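Local structure of NAD-dependent aldehyde dehydrogenase (Sinorhizobium meliloti, 3U4J) at residues L99-E104 with S204-E209; L107-E112 with R121-F126; I167-P170 with I176-S179. The protein probably oxidises aldehyde or oxo groups of its substrates with NAD or NADP as the electron acceptor. One frame throughout, in Å; residues are numbered along the deposited sequence.

Interaction 1 of 3, residues L99-E104 with S204-E209; sequences LARQEE and SIRLAE
The guanidinium of R206 is engaged along its edges: the carboxylate of E104 lies against the NE and NH2 edge, and a water sits in the guanidinium plane beside NH2. The same water lies in plane at the edge of the R101 guanidinium. R206 holds E104 in a side-on, two-pronged grip. R206 NE reaches E104 OE2 at 2.7 Å, and R206 NH2 meets E104 OE1 at 3.2 Å with an almost straight N-H...O angle of 176°. Both oxygens are approached on their syn sides and the two flat groups lie 18° apart, but NE comes in tilted from the carboxylate plane along a more bent bond than NH2. The extended E104 chain, with CG anti to the backbone N (chi1 -179°), carries the carboxylate out to the guanidinium, which R206 turns to meet it by bending at chi2 and chi3. The contact is a surface salt-bridge network between helix 202-214 and the start of helix 102-113. Its third member is E209, whose OE1 takes a bond from R206 NH1 at 2.9 Å through its anti lone pair. All three guanidinium nitrogens are thereby occupied, and the group is held against rotation. The shared water accepts from R101 NE at 2.8 Å and from R206 NH2 at 2.9 Å, bridging two positive groups that might otherwise repel each other. R101, at the N-cap position of helix 102-113, also forms a salt bridge with E213 through NH2.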
loop_
_atom_site.group_PDB
_atom_site.type_symbol
_atom_site.label_atom_id
_atom_site.label_comp_id
_atom_site.label_asym_id
_atom_site.label_seq_id
_atom_site.Cartn_x
_atom_site.Cartn_y
_atom_site.Cartn_z
ATOM N N LEU A 99 17.819 -25.674 4.932
ATOM C CA LEU A 99 18.284 -25.931 6.282
ATOM C C LEU A 99 18.702 -27.364 6.525
ATOM O O LEU A 99 19.743 -27.604 7.122
ATOM C CB LEU A 99 17.255 -25.478 7.325
ATOM C CG LEU A 99 17.063 -23.969 7.471
ATOM C CD1 LEU A 99 16.099 -23.635 8.651
ATOM C CD2 LEU A 99 18.424 -23.222 7.640
ATOM N N ALA A 100 17.900 -28.322 6.063
ATOM C CA ALA A 100 18.240 -29.736 6.244
ATOM C C ALA A 100 19.585 -30.059 5.537
ATOM O O ALA A 100 20.359 -30.908 5.995
ATOM C CB ALA A 100 17.104 -30.635 5.715
ATOM N N ARG A 101 19.871 -29.378 4.432
ATOM C CA ARG A 101 21.118 -29.632 3.706
ATOM C C ARG A 101 22.156 -28.526 3.927
ATOM O O ARG A 101 23.037 -28.303 3.073
ATOM C CB ARG A 101 20.871 -29.817 2.199
ATOM C CG ARG A 101 19.698 -30.743 1.817
ATOM C CD ARG A 101 19.955 -32.218 2.157
ATOM N NE ARG A 101 18.812 -33.009 1.688
ATOM C CZ ARG A 101 17.953 -33.663 2.473
ATOM N NH1 ARG A 101 18.105 -33.674 3.798
ATOM N NH2 ARG A 101 16.942 -34.340 1.924
ATOM N N GLN A 102 22.069 -27.840 5.066
ATOM C CA GLN A 102 22.899 -26.639 5.252
ATOM C C GLN A 102 24.409 -26.917 5.150
ATOM O O GLN A 102 25.114 -26.179 4.464
ATOM C CB GLN A 102 22.587 -25.897 6.557
ATOM C CG GLN A 102 23.426 -24.612 6.753
ATOM C CD GLN A 102 22.933 -23.773 7.940
ATOM O OE1 GLN A 102 22.096 -24.218 8.733
ATOM N NE2 GLN A 102 23.432 -22.568 8.053
ATOM N N GLU A 103 24.891 -27.949 5.837
ATOM C CA GLU A 103 26.337 -28.235 5.865
ATOM C C GLU A 103 26.867 -28.678 4.493
ATOM O O GLU A 103 27.954 -28.249 4.073
ATOM C CB GLU A 103 26.691 -29.277 6.960
ATOM C CG GLU A 103 26.615 -28.706 8.388
ATOM C CD GLU A 103 27.484 -27.455 8.564
ATOM O OE1 GLU A 103 28.704 -27.491 8.260
ATOM O OE2 GLU A 103 26.934 -26.422 9.006
ATOM N N GLU A 104 26.087 -29.521 3.812
ATOM C CA GLU A 104 26.367 -29.924 2.426
ATOM C C GLU A 104 26.496 -28.687 1.527
ATOM O O GLU A 104 27.447 -28.568 0.748
ATOM C CB GLU A 104 25.259 -30.831 1.859
ATOM C CG GLU A 104 25.517 -31.313 0.402
ATOM C CD GLU A 104 24.255 -31.840 -0.343
ATOM O OE1 GLU A 104 23.221 -32.135 0.295
ATOM O OE2 GLU A 104 24.312 -31.968 -1.592
ATOM N N SER A 204 23.681 -23.997 -7.226
ATOM C CA SER A 204 22.502 -23.638 -8.020
ATOM C C SER A 204 21.766 -24.840 -8.608
ATOM O O SER A 204 20.553 -24.836 -8.723
ATOM C CB SER A 204 22.884 -22.649 -9.139
ATOM O OG SER A 204 23.386 -21.458 -8.518
ATOM N N ILE A 205 22.519 -25.860 -8.996
ATOM C CA ILE A 205 21.942 -27.096 -9.478
ATOM C C ILE A 205 21.304 -27.786 -8.273
ATOM O O ILE A 205 20.169 -28.279 -8.356
ATOM C CB ILE A 205 23.052 -27.997 -10.118
ATOM C CG1 ILE A 205 23.391 -27.489 -11.526
ATOM C CG2 ILE A 205 22.623 -29.458 -10.140
ATOM C CD1 ILE A 205 24.727 -28.040 -12.066
ATOM N N ARG A 206 22.016 -27.809 -7.151
ATOM C CA ARG A 206 21.408 -28.363 -5.933
ATOM C C ARG A 206 20.105 -27.642 -5.565
ATOM O O ARG A 206 19.137 -28.285 -5.160
ATOM C CB ARG A 206 22.373 -28.406 -4.713
ATOM C CG ARG A 206 23.531 -29.398 -4.817
ATOM C CD ARG A 206 23.095 -30.860 -4.854
ATOM N NE ARG A 206 22.608 -31.321 -3.549
ATOM C CZ ARG A 206 21.384 -31.807 -3.322
ATOM N NH1 ARG A 206 20.503 -31.918 -4.308
ATOM N NH2 ARG A 206 21.041 -32.204 -2.099
ATOM N N LEU A 207 20.065 -26.319 -5.725
ATOM C CA LEU A 207 18.838 -25.572 -5.376
ATOM C C LEU A 207 17.671 -26.017 -6.264
ATOM O O LEU A 207 16.550 -26.194 -5.769
ATOM C CB LEU A 207 19.059 -24.056 -5.492
ATOM C CG LEU A 207 17.964 -23.080 -5.103
ATOM C CD1 LEU A 207 17.468 -23.321 -3.656
ATOM C CD2 LEU A 207 18.481 -21.633 -5.247
ATOM N N ALA A 208 17.938 -26.205 -7.565
ATOM C CA ALA A 208 16.897 -26.686 -8.490
ATOM C C ALA A 208 16.464 -28.105 -8.116
ATOM O O ALA A 208 15.293 -28.466 -8.277
ATOM C CB ALA A 208 17.382 -26.651 -9.936
ATOM N N GLU A 209 17.419 -28.898 -7.645
ATOM C CA GLU A 209 17.126 -30.270 -7.216
ATOM C C GLU A 209 16.282 -30.268 -5.942
ATOM O O GLU A 209 15.378 -31.090 -5.789
ATOM C CB GLU A 209 18.419 -31.090 -7.064
ATOM C CG GLU A 209 19.144 -31.279 -8.424
ATOM C CD GLU A 209 20.491 -31.996 -8.301
ATOM O OE1 GLU A 209 21.046 -32.101 -7.181
ATOM O OE2 GLU A 209 21.028 -32.438 -9.336
HETATM O O HOH W 1 18.656 -33.444 -1.045
#

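Interaction 2 of 3, residues L107-E112 with R121-F126; sequences LIESLE and RGEIGF
A small buried contact between two consecutive helices, 102-113 and 117-138, brings E109 against I124 and E123. Its apolar part is a single touch, E109 CG to I124 CD1 at 4.0 Å, in which the methyl end of the isoleucine rests on the aliphatic portion of the glutamate. The chain of E109 folds at chi2 (-67°), which turns the carboxylate away from the line of its first carbons. The polar part is indirect. E109 OE1 and E123 OE1 stand 4.4 Å apart, too far to bond and alike in charge, and a water between them donates to both, at 2.6 Å to E109 OE1 and 2.9 Å to E123 OE1. Using both of its hydrogens in this way, the water probably eases the repulsion between the two buried carboxylates. Each acid has further partners. E109 OE1 also accepts from the backbone N of F175 in the first turn of helix 174-187, where the helix end may help to stabilise a negative charge, and its OE2 bonds to T203 OG1. E123 pairs with K115 through OE1 and with Q119 NE2 through OE2, so its charge is partly balanced from the turn joining the two helices and the start of its own helix. Helix 174-187 packs beside the pair, with P174 against E109, F175 against I124 and I176 against E123, while L111 and E112 of helix 102-113 touch V52 and W55 of strand 51-56.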
loop_
_atom_site.group_PDB
_atom_site.type_symbol
_atom_site.label_atom_id
_atom_site.label_comp_id
_atom_site.label_asym_id
_atom_site.label_seq_id
_atom_site.Cartn_x
_atom_site.Cartn_y
_atom_site.Cartn_z
ATOM N N LEU A 107 29.533 -26.309 2.245
ATOM C CA LEU A 107 30.782 -26.902 1.752
ATOM C C LEU A 107 30.963 -26.729 0.228
ATOM O O LEU A 107 32.049 -26.360 -0.242
ATOM C CB LEU A 107 30.911 -28.373 2.182
ATOM C CG LEU A 107 32.198 -29.090 1.697
ATOM C CD1 LEU A 107 33.505 -28.412 2.233
ATOM C CD2 LEU A 107 32.164 -30.568 2.057
ATOM N N ILE A 108 29.906 -26.987 -0.538
ATOM C CA ILE A 108 29.941 -26.754 -1.990
ATOM C C ILE A 108 30.374 -25.294 -2.275
ATOM O O ILE A 108 31.328 -25.065 -3.018
ATOM C CB ILE A 108 28.587 -27.088 -2.658
ATOM C CG1 ILE A 108 28.245 -28.562 -2.471
ATOM C CG2 ILE A 108 28.598 -26.769 -4.206
ATOM C CD1 ILE A 108 26.865 -28.908 -3.084
ATOM N N GLU A 109 29.698 -24.322 -1.642
ATOM C CA GLU A 109 29.948 -22.905 -1.902
ATOM C C GLU A 109 31.386 -22.588 -1.567
ATOM O O GLU A 109 32.046 -21.867 -2.298
ATOM C CB GLU A 109 29.079 -21.973 -1.029
ATOM C CG GLU A 109 27.670 -21.682 -1.487
ATOM C CD GLU A 109 27.533 -20.857 -2.767
ATOM O OE1 GLU A 109 27.181 -19.643 -2.701
ATOM O OE2 GLU A 109 27.725 -21.456 -3.835
ATOM N N SER A 110 31.852 -23.107 -0.436
ATOM C CA SER A 110 33.218 -22.845 0.033
ATOM C C SER A 110 34.255 -23.349 -0.977
ATOM O O SER A 110 35.195 -22.623 -1.373
ATOM C CB SER A 110 33.440 -23.515 1.396
ATOM O OG SER A 110 34.733 -23.236 1.882
ATOM N N LEU A 111 34.082 -24.601 -1.383
ATOM C CA LEU A 111 35.009 -25.226 -2.317
ATOM C C LEU A 111 35.029 -24.547 -3.693
ATOM O O LEU A 111 36.090 -24.366 -4.278
ATOM C CB LEU A 111 34.661 -26.708 -2.462
ATOM C CG LEU A 111 35.011 -27.617 -1.273
ATOM C CD1 LEU A 111 34.432 -29.052 -1.499
ATOM C CD2 LEU A 111 36.505 -27.639 -1.072
ATOM N N GLU A 112 33.850 -24.204 -4.224
ATOM C CA GLU A 112 33.765 -23.672 -5.575
ATOM C C GLU A 112 34.087 -22.188 -5.618
ATOM O O GLU A 112 34.689 -21.718 -6.577
ATOM C CB GLU A 112 32.383 -23.919 -6.203
ATOM C CG GLU A 112 32.030 -25.391 -6.316
ATOM C CD GLU A 112 30.709 -25.656 -7.018
ATOM O OE1 GLU A 112 30.018 -24.703 -7.452
ATOM O OE2 GLU A 112 30.360 -26.849 -7.143
ATOM N N ARG A 121 28.428 -20.979 5.552
ATOM C CA ARG A 121 27.382 -21.577 6.382
ATOM C C ARG A 121 26.323 -20.530 6.743
ATOM O O ARG A 121 25.128 -20.806 6.633
ATOM C CB ARG A 121 27.993 -22.208 7.642
ATOM C CG ARG A 121 27.009 -22.875 8.593
ATOM C CD ARG A 121 27.719 -23.372 9.890
ATOM N NE ARG A 121 28.703 -24.407 9.560
ATOM C CZ ARG A 121 30.023 -24.258 9.595
ATOM N NH1 ARG A 121 30.582 -23.122 10.000
ATOM N NH2 ARG A 121 30.791 -25.275 9.253
ATOM N N GLY A 122 26.770 -19.335 7.149
ATOM C CA GLY A 122 25.844 -18.212 7.446
ATOM C C GLY A 122 25.029 -17.788 6.227
ATOM O O GLY A 122 23.831 -17.474 6.339
ATOM N N GLU A 123 25.664 -17.763 5.060
ATOM C CA GLU A 123 24.921 -17.481 3.821
ATOM C C GLU A 123 23.807 -18.476 3.471
ATOM O O GLU A 123 22.734 -18.068 3.017
ATOM C CB GLU A 123 25.871 -17.330 2.644
ATOM C CG GLU A 123 26.629 -16.043 2.695
ATOM C CD GLU A 123 27.610 -15.889 1.534
ATOM O OE1 GLU A 123 27.491 -16.619 0.502
ATOM O OE2 GLU A 123 28.510 -15.028 1.664
ATOM N N ILE A 124 24.075 -19.766 3.639
ATOM C CA ILE A 124 23.059 -20.786 3.363
ATOM C C ILE A 124 21.862 -20.558 4.284
ATOM O O ILE A 124 20.729 -20.609 3.841
ATOM C CB ILE A 124 23.599 -22.237 3.575
ATOM C CG1 ILE A 124 24.870 -22.476 2.746
ATOM C CG2 ILE A 124 22.521 -23.298 3.243
ATOM C CD1 ILE A 124 24.749 -22.157 1.203
ATOM N N GLY A 125 22.125 -20.306 5.571
ATOM C CA GLY A 125 21.058 -19.962 6.528
ATOM C C GLY A 125 20.268 -18.734 6.119
ATOM O O GLY A 125 19.034 -18.700 6.206
ATOM N N PHE A 126 20.975 -17.702 5.686
ATOM C CA PHE A 126 20.322 -16.519 5.142
ATOM C C PHE A 126 19.451 -16.830 3.906
ATOM O O PHE A 126 18.344 -16.320 3.761
ATOM C CB PHE A 126 21.363 -15.456 4.813
ATOM C CG PHE A 126 20.768 -14.108 4.532
ATOM C CD1 PHE A 126 20.348 -13.287 5.577
ATOM C CD2 PHE A 126 20.632 -13.652 3.226
ATOM C CE1 PHE A 126 19.799 -12.013 5.313
ATOM C CE2 PHE A 126 20.082 -12.410 2.954
ATOM C CZ PHE A 126 19.660 -11.585 3.994
HETATM O O HOH W 2 26.216 -17.305 -1.963
#

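Interaction 3 of 3, residues I167-P170 with I176-S179; sequences IITP and IIAS
T169 and I177 bring the backbones closest, with their CA atoms 6.4 Å apart, where the end of a strand runs past the first turn of helix 174-187. Residues 167 and 168 are the last of strand 153-168 and are extended; the chain stays extended through T169, beyond the strand end, while 176-179 is helical throughout. The strand is central in its sheet: I167 forms backbone hydrogen bonds with V193 and K195, and I168 does so with A245 and T247. I177 carries the contact from the helix. Its CB points toward the strand end, and its two branches divide the work. CG2, anti to the backbone N, lies 3.9 Å from T169 CG2 and 3.9 Å from P170 CD, whereas CD1 reaches the proline ring. The closest approach is P170 CG to I177 CD1 at 3.3 Å, unusually short for two carbons and therefore doubtful in detail. The threonine presents its methyl rather than its hydroxyl: CG2 is anti to the carbonyl carbon and slides past the isoleucine branch in the opposite direction. The same methyl lies 4.3 Å from A178 N. Around this small apolar cluster, T247 of the adjacent strand touches both P170 and I177, and L194 touches T169. The arrangement is the first half of a beta-alpha-beta crossover, strand 153-168 to helix 174-187 to strand 191-195, in the Rossmann-type cofactor-binding domain of aldehyde dehydrogenases; in this family the loop between that strand and helix generally lies near the nicotinamide and the catalytic pocket.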
loop_
_atom_site.group_PDB
_atom_site.type_symbol
_atom_site.label_atom_id
_atom_site.label_comp_id
_atom_site.label_asym_id
_atom_site.label_seq_id
_atom_site.Cartn_x
_atom_site.Cartn_y
_atom_site.Cartn_z
ATOM N N ILE A 167 17.396 -16.092 -15.553
ATOM C CA ILE A 167 18.135 -15.550 -14.420
ATOM C C ILE A 167 19.618 -15.926 -14.513
ATOM O O ILE A 167 19.957 -17.090 -14.466
ATOM C CB ILE A 167 17.527 -16.058 -13.089
ATOM C CG1 ILE A 167 16.027 -15.704 -13.027
ATOM C CG2 ILE A 167 18.309 -15.496 -11.877
ATOM C CD1 ILE A 167 15.300 -16.282 -11.785
ATOM N N ILE A 168 20.486 -14.934 -14.650
ATOM C CA ILE A 168 21.937 -15.143 -14.816
ATOM C C ILE A 168 22.620 -14.621 -13.579
ATOM O O ILE A 168 22.429 -13.449 -13.201
ATOM C CB ILE A 168 22.487 -14.427 -16.075
ATOM C CG1 ILE A 168 21.705 -14.890 -17.305
ATOM C CG2 ILE A 168 24.029 -14.657 -16.231
ATOM C CD1 ILE A 168 21.868 -13.987 -18.558
ATOM N N THR A 169 23.390 -15.483 -12.924
ATOM C CA THR A 169 23.962 -15.148 -11.620
ATOM C C THR A 169 25.496 -15.197 -11.627
ATOM O O THR A 169 26.081 -15.918 -12.442
ATOM C CB THR A 169 23.375 -16.034 -10.514
ATOM O OG1 THR A 169 23.806 -17.397 -10.694
ATOM C CG2 THR A 169 21.842 -15.939 -10.544
ATOM N N PRO A 170 26.152 -14.405 -10.754
ATOM C CA PRO A 170 27.626 -14.295 -10.753
ATOM C C PRO A 170 28.307 -15.281 -9.827
ATOM O O PRO A 170 27.632 -16.000 -9.073
ATOM C CB PRO A 170 27.865 -12.876 -10.238
ATOM C CG PRO A 170 26.785 -12.694 -9.240
ATOM C CD PRO A 170 25.552 -13.464 -9.788
ATOM N N ILE A 176 23.250 -17.004 -2.777
ATOM C CA ILE A 176 22.522 -15.818 -2.337
ATOM C C ILE A 176 21.745 -15.191 -3.464
ATOM O O ILE A 176 20.548 -14.900 -3.323
ATOM C CB ILE A 176 23.466 -14.774 -1.684
ATOM C CG1 ILE A 176 23.881 -15.260 -0.283
ATOM C CG2 ILE A 176 22.804 -13.403 -1.648
ATOM C CD1 ILE A 176 22.967 -14.793 0.844
ATOM N N ILE A 177 22.412 -14.974 -4.594
ATOM C CA ILE A 177 21.773 -14.265 -5.690
ATOM C C ILE A 177 20.643 -15.103 -6.281
ATOM O O ILE A 177 19.588 -14.564 -6.618
ATOM C CB ILE A 177 22.819 -13.710 -6.714
ATOM C CG1 ILE A 177 23.621 -12.600 -5.972
ATOM C CG2 ILE A 177 22.132 -13.038 -7.910
ATOM C CD1 ILE A 177 24.975 -12.315 -6.515
ATOM N N ALA A 178 20.845 -16.413 -6.382
ATOM C CA ALA A 178 19.738 -17.283 -6.828
ATOM C C ALA A 178 18.529 -17.106 -5.881
ATOM O O ALA A 178 17.370 -16.951 -6.337
ATOM C CB ALA A 178 20.187 -18.717 -6.851
ATOM N N SER A 179 18.828 -17.089 -4.577
ATOM C CA SER A 179 17.824 -16.994 -3.539
ATOM C C SER A 179 17.187 -15.596 -3.408
ATOM O O SER A 179 16.097 -15.474 -2.850
ATOM C CB SER A 179 18.400 -17.456 -2.198
ATOM O OG SER A 179 18.701 -18.839 -2.232
#

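From the N terminus, the chain first enters interaction 1 at 99-104, which awaits its partner until 204-209 and so spans the longest loop. Within that loop interaction 2 closes the short connection between two successive helices, 107-112 with 121-126, and interaction 3 follows in series, joining strand end 167-170 to helix 176-179; none cross. Interactions 1 and 2 share helix 102-113, their centres about 10 Å apart, and are tied directly by the E103–R121 salt bridge. F126 packing on I176 connects interaction 2 to interaction 3, and L207 against A178 connects interaction 1 to interaction 3. Together they fasten helices 102-113, 117-138 and 202-214 to helix 174-187 and its sheet.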